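Ganglioside-induced differentiation-associated protein 2 (Homo sapiens, PDB 4UML) is of uncertain molecular function but probably acts in signalling, pairing the macro domain of this chain with a SEC14-like CRAL-TRIO domain absent from the construct. Local coordinates at residues A[74-79]-A[85-90]; A[96-101]-A[124-129]. All coordinates share one frame; numbering follows the deposited sequence.

How the contacts relate
The chain runs from strand 71-75 of the macro-domain sheet through a short loop into helix 85-94, and contact 1 closes this loop by holding the helix start against the strand end. Helix 97-105 and strand 113-117 follow before strand 125-129 returns beneath helix 97-105, closing the longer loop of contact 2. The two lie in series, neither nested nor crossed, with centres about 11 Å apart. They meet in the sheet, where 71-75 and 125-129 are parallel neighbours: N74 N probably bonds I127 O, and S76 N T129 O. I126 also touches I90, so one residue packs against both consecutive helices.

Contact 1: residues A[74-79]-A[85-90]; sequences NTSNES and PVSESI
The amide of N74 and the hydroxyl of S87 tie a strand of the macro-domain α/β/α fold to the first turn of the following helix. S87 OG donates to N74 OD1 over 2.6 Å, lying in the carbonyl plane on a lone pair, with a C=O...donor angle of 126°. T75 O is also close, 2.9 Å from S87 OG. N74 sends CG anti to its own N (chi1 180°), which brings the amide up to the helix, while I90 CD1 rests 3.6 Å from N74 CB in an apolar contact. V86 CG1 lies near T75 N, a buried polar atom with no partner in the model. Farther out, N74 ND2 bonds H128 ND1, so each end of the amide is held and its flip is fixed. With an alanine here in place of N74, the S87 hydroxyl would probably lose its amide acceptor and H128 its amide donor. N84 gives ND2 to T75 O and takes S87 N on OD1, bracing the helix start. Beyond T75 the chain enters the loop that in related macro domains borders the ADP-ribose pocket; T75 itself turns OG1 to I170 O.

Contact 2: residues A[96-101]-A[124-129]; sequences PDLKED and RFIIHT
L98 and I126 meet tip to tip, a leucine from helix 97-105 reaching down to an isoleucine on strand 125-129. The contact is small, burying 87 Å² in all, and its apolar part centres on L98 CD2 and I126 CD1, 4.1 Å apart. The backbones stay well separated, with L98 CA 9.9 Å from I126 CA, and the extended reach of L98, its CG set anti to N (chi1 177°), bridges the gap. The second leucine branch goes to the imidazole: L98 CD1 approaches the H128 ring obliquely, 4.4 Å from NE2. Within the strand, I126 CG2 sits 3.3 Å above one face of that ring, offset toward its rim, so the leucine and the isoleucine both help to confine the imidazole.

The polar interactions belong to the same histidine but lead elsewhere. H128 NE2 bonds T116 OG1 on strand 113-117, ND1 being already held by N74. With both ring nitrogens engaged, rotation of the buried imidazole is restrained, and ND1, acting as acceptor, probably leaves the proton on NE2. Nearby, D101 OD2 forms a weak hydrogen bond with K117 N, a second link from the helix to the sheet.

Strand 125-129 runs between parallel strand 71-75 and antiparallel 113-117, the latter an outermost strand of the sheet. Its I126 and H128 look toward helix 97-105, where L98 and D101 also touch T116, whereas I127 and T129 turn to the other sheet face and pack on helix 139-159.

Contact 1: residues A[74-79]-A[85-90]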
loop_
_atom_site.group_PDB
_atom_site.type_symbol
_atom_site.label_atom_id
_atom_site.label_comp_id
_atom_site.label_asym_id
_atom_site.label_seq_id
_atom_site.Cartn_x
_atom_site.Cartn_y
_atom_site.Cartn_z
ATOM N N ASN A 74 6.856 -1.463 -0.510
ATOM C CA ASN A 74 7.460 -2.762 -0.618
ATOM C C ASN A 74 7.069 -3.525 0.639
ATOM O O ASN A 74 6.944 -2.945 1.724
ATOM C CB ASN A 74 8.975 -2.646 -0.722
ATOM C CG ASN A 74 9.657 -4.024 -0.830
ATOM O OD1 ASN A 74 9.143 -4.908 -1.470
ATOM N ND2 ASN A 74 10.768 -4.200 -0.144
ATOM N N THR A 75 6.743 -4.793 0.458
ATOM C CA THR A 75 6.414 -5.681 1.563
ATOM C C THR A 75 7.491 -6.753 1.655
ATOM O O THR A 75 7.904 -7.309 0.617
ATOM C CB THR A 75 4.987 -6.233 1.465
ATOM O OG1 THR A 75 4.627 -6.823 2.712
ATOM C CG2 THR A 75 4.799 -7.247 0.324
ATOM N N SER A 76 7.959 -7.026 2.878
ATOM C CA SER A 76 9.200 -7.799 3.039
ATOM C C SER A 76 9.233 -8.643 4.315
ATOM O O SER A 76 8.191 -8.902 4.923
ATOM C CB SER A 76 10.372 -6.837 2.970
ATOM O OG SER A 76 11.586 -7.482 2.654
ATOM N N ASN A 77 10.428 -9.085 4.701
ATOM C CA ASN A 77 10.614 -9.767 5.975
ATOM C C ASN A 77 11.442 -8.887 6.866
ATOM O O ASN A 77 11.866 -7.788 6.457
ATOM C CB ASN A 77 11.243 -11.164 5.790
ATOM C CG ASN A 77 12.610 -11.132 5.129
ATOM O OD1 ASN A 77 13.230 -10.081 4.907
ATOM N ND2 ASN A 77 13.075 -12.302 4.781
ATOM N N GLU A 78 11.735 -9.374 8.070
ATOM C CA GLU A 78 12.329 -8.517 9.083
ATOM C C GLU A 78 13.756 -8.133 8.697
ATOM O O GLU A 78 14.261 -7.100 9.116
ATOM C CB GLU A 78 12.273 -9.186 10.467
ATOM C CG GLU A 78 10.857 -9.509 10.962
ATOM C CD GLU A 78 10.154 -10.697 10.245
ATOM O OE1 GLU A 78 10.729 -11.313 9.297
ATOM O OE2 GLU A 78 8.989 -11.005 10.621
ATOM N N SER A 79 14.407 -8.942 7.872
ATOM C CA SER A 79 15.760 -8.611 7.426
ATOM C C SER A 79 15.781 -7.799 6.113
ATOM O O SER A 79 16.853 -7.403 5.634
ATOM C CB SER A 79 16.590 -9.894 7.283
ATOM O OG SER A 79 15.953 -10.851 6.462
ATOM N N PRO A 85 6.849 -11.598 -5.200
ATOM C CA PRO A 85 6.614 -10.929 -6.470
ATOM C C PRO A 85 6.707 -9.382 -6.410
ATOM O O PRO A 85 7.168 -8.734 -7.358
ATOM C CB PRO A 85 5.190 -11.343 -6.804
ATOM C CG PRO A 85 4.965 -12.610 -6.067
ATOM C CD PRO A 85 5.709 -12.442 -4.798
ATOM N N VAL A 86 6.266 -8.792 -5.300
ATOM C CA VAL A 86 6.300 -7.346 -5.157
ATOM C C VAL A 86 7.737 -6.876 -5.083
ATOM O O VAL A 86 8.181 -6.064 -5.926
ATOM C CB VAL A 86 5.467 -6.885 -3.928
ATOM C CG1 VAL A 86 5.778 -5.438 -3.580
ATOM C CG2 VAL A 86 3.998 -7.066 -4.224
ATOM N N SER A 87 8.489 -7.430 -4.121
ATOM C CA SER A 87 9.877 -7.084 -3.904
ATOM C C SER A 87 10.761 -7.372 -5.106
ATOM O O SER A 87 11.744 -6.668 -5.330
ATOM C CB SER A 87 10.456 -7.853 -2.719
ATOM O OG SER A 87 9.874 -7.419 -1.504
ATOM N N GLU A 88 10.452 -8.437 -5.824
ATOM C CA GLU A 88 11.241 -8.782 -7.007
ATOM C C GLU A 88 11.203 -7.643 -8.040
ATOM O O GLU A 88 12.239 -7.235 -8.552
ATOM C CB GLU A 88 10.738 -10.078 -7.638
ATOM C CG GLU A 88 11.145 -11.331 -6.883
ATOM C CD GLU A 88 10.640 -12.597 -7.565
ATOM O OE1 GLU A 88 11.163 -12.912 -8.665
ATOM O OE2 GLU A 88 9.724 -13.270 -7.009
ATOM N N SER A 89 10.014 -7.130 -8.346
ATOM C CA SER A 89 9.912 -5.996 -9.300
ATOM C C SER A 89 10.558 -4.754 -8.778
ATOM O O SER A 89 11.301 -4.089 -9.497
ATOM C CB SER A 89 8.471 -5.649 -9.590
ATOM O OG SER A 89 7.812 -6.818 -9.957
ATOM N N ILE A 90 10.213 -4.407 -7.538
ATOM C CA ILE A 90 10.716 -3.209 -6.952
ATOM C C ILE A 90 12.255 -3.236 -6.960
ATOM O O ILE A 90 12.879 -2.264 -7.371
ATOM C CB ILE A 90 10.171 -3.006 -5.523
ATOM C CG1 ILE A 90 8.653 -2.708 -5.530
ATOM C CG2 ILE A 90 10.947 -1.928 -4.843
ATOM C CD1 ILE A 90 8.041 -2.430 -4.147
#

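Contact 2: residues A[96-101]-A[124-129]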
loop_
_atom_site.group_PDB
_atom_site.type_symbol
_atom_site.label_atom_id
_atom_site.label_comp_id
_atom_site.label_asym_id
_atom_site.label_seq_id
_atom_site.Cartn_x
_atom_site.Cartn_y
_atom_site.Cartn_z
ATOM N N PRO A 96 20.834 -1.414 -8.164
ATOM C CA PRO A 96 21.724 -1.823 -7.077
ATOM C C PRO A 96 22.017 -0.754 -6.051
ATOM O O PRO A 96 22.497 -1.100 -4.975
ATOM C CB PRO A 96 23.051 -2.159 -7.801
ATOM C CG PRO A 96 22.949 -1.501 -9.133
ATOM C CD PRO A 96 21.490 -1.482 -9.484
ATOM N N ASP A 97 21.801 0.525 -6.366
ATOM C CA ASP A 97 22.164 1.568 -5.418
ATOM C C ASP A 97 21.311 1.446 -4.177
ATOM O O ASP A 97 21.698 1.960 -3.101
ATOM C CB ASP A 97 22.005 2.971 -5.989
ATOM C CG ASP A 97 22.980 3.284 -7.091
ATOM O OD1 ASP A 97 23.800 2.417 -7.434
ATOM O OD2 ASP A 97 22.909 4.420 -7.622
ATOM N N LEU A 98 20.177 0.741 -4.341
ATOM C CA LEU A 98 19.234 0.494 -3.272
ATOM C C LEU A 98 19.924 -0.291 -2.119
ATOM O O LEU A 98 19.708 0.024 -0.941
ATOM C CB LEU A 98 17.953 -0.212 -3.816
ATOM C CG LEU A 98 16.879 -0.600 -2.770
ATOM C CD1 LEU A 98 16.460 0.599 -1.930
ATOM C CD2 LEU A 98 15.649 -1.256 -3.366
ATOM N N LYS A 99 20.788 -1.256 -2.448
ATOM C CA LYS A 99 21.359 -2.133 -1.407
ATOM C C LYS A 99 22.096 -1.331 -0.302
ATOM O O LYS A 99 21.996 -1.652 0.866
ATOM C CB LYS A 99 22.250 -3.206 -2.022
ATOM C CG LYS A 99 22.440 -4.422 -1.117
ATOM N N GLU A 100 22.787 -0.252 -0.662
ATOM C CA GLU A 100 23.451 0.587 0.354
ATOM C C GLU A 100 22.438 1.251 1.302
ATOM O O GLU A 100 22.628 1.254 2.528
ATOM C CB GLU A 100 24.361 1.655 -0.290
ATOM C CG GLU A 100 25.707 1.105 -0.779
ATOM C CD GLU A 100 25.615 0.406 -2.128
ATOM O OE1 GLU A 100 25.334 1.078 -3.138
ATOM O OE2 GLU A 100 25.814 -0.812 -2.159
ATOM N N ASP A 101 21.379 1.813 0.728
ATOM C CA ASP A 101 20.305 2.431 1.521
ATOM C C ASP A 101 19.662 1.419 2.459
ATOM O O ASP A 101 19.360 1.727 3.617
ATOM C CB ASP A 101 19.227 3.050 0.622
ATOM C CG ASP A 101 19.269 4.572 0.621
ATOM O OD1 ASP A 101 20.400 5.118 0.747
ATOM O OD2 ASP A 101 18.168 5.214 0.485
ATOM N N ARG A 124 9.588 8.635 -6.109
ATOM C CA ARG A 124 10.636 9.290 -5.318
ATOM C C ARG A 124 11.129 8.436 -4.143
ATOM O O ARG A 124 12.324 8.459 -3.827
ATOM C CB ARG A 124 10.143 10.662 -4.802
ATOM C CG ARG A 124 11.141 11.476 -3.978
ATOM C CD ARG A 124 10.497 12.743 -3.376
ATOM N NE ARG A 124 10.120 13.738 -4.392
ATOM C CZ ARG A 124 9.123 14.633 -4.289
ATOM N NH1 ARG A 124 8.342 14.706 -3.198
ATOM N NH2 ARG A 124 8.900 15.481 -5.299
ATOM N N PHE A 125 10.210 7.735 -3.467
ATOM C CA PHE A 125 10.552 6.929 -2.299
ATOM C C PHE A 125 9.980 5.542 -2.382
ATOM O O PHE A 125 9.010 5.293 -3.070
ATOM C CB PHE A 125 9.988 7.538 -1.002
ATOM C CG PHE A 125 10.459 8.955 -0.699
ATOM C CD1 PHE A 125 11.777 9.209 -0.322
ATOM C CD2 PHE A 125 9.562 10.009 -0.699
ATOM C CE1 PHE A 125 12.204 10.510 -0.035
ATOM C CE2 PHE A 125 9.959 11.306 -0.366
ATOM C CZ PHE A 125 11.285 11.554 -0.035
ATOM N N ILE A 126 10.586 4.631 -1.627
ATOM C CA ILE A 126 9.971 3.351 -1.331
ATOM C C ILE A 126 9.727 3.391 0.164
ATOM O O ILE A 126 10.625 3.800 0.922
ATOM C CB ILE A 126 10.897 2.163 -1.645
ATOM C CG1 ILE A 126 11.276 2.138 -3.114
ATOM C CG2 ILE A 126 10.218 0.828 -1.334
ATOM C CD1 ILE A 126 12.517 1.342 -3.405
ATOM N N ILE A 127 8.528 2.968 0.580
ATOM C CA ILE A 127 8.276 2.681 1.982
ATOM C C ILE A 127 8.281 1.155 2.153
ATOM O O ILE A 127 7.464 0.449 1.558
ATOM C CB ILE A 127 6.941 3.297 2.460
ATOM C CG1 ILE A 127 7.019 4.810 2.328
ATOM C CG2 ILE A 127 6.656 2.875 3.914
ATOM C CD1 ILE A 127 5.685 5.497 2.454
ATOM N N HIS A 128 9.222 0.650 2.950
ATOM C CA HIS A 128 9.348 -0.761 3.185
ATOM C C HIS A 128 8.602 -1.105 4.463
ATOM O O HIS A 128 8.748 -0.412 5.495
ATOM C CB HIS A 128 10.826 -1.125 3.332
ATOM C CG HIS A 128 11.680 -0.665 2.191
ATOM N ND1 HIS A 128 11.950 -1.460 1.098
ATOM C CD2 HIS A 128 12.288 0.521 1.954
ATOM C CE1 HIS A 128 12.709 -0.795 0.243
ATOM N NE2 HIS A 128 12.943 0.407 0.745
ATOM N N THR A 129 7.823 -2.171 4.413
ATOM C CA THR A 129 7.124 -2.635 5.606
ATOM C C THR A 129 7.102 -4.161 5.688
ATOM O O THR A 129 7.447 -4.827 4.710
ATOM C CB THR A 129 5.699 -2.052 5.620
ATOM O OG1 THR A 129 5.152 -2.181 6.926
ATOM C CG2 THR A 129 4.803 -2.717 4.578
#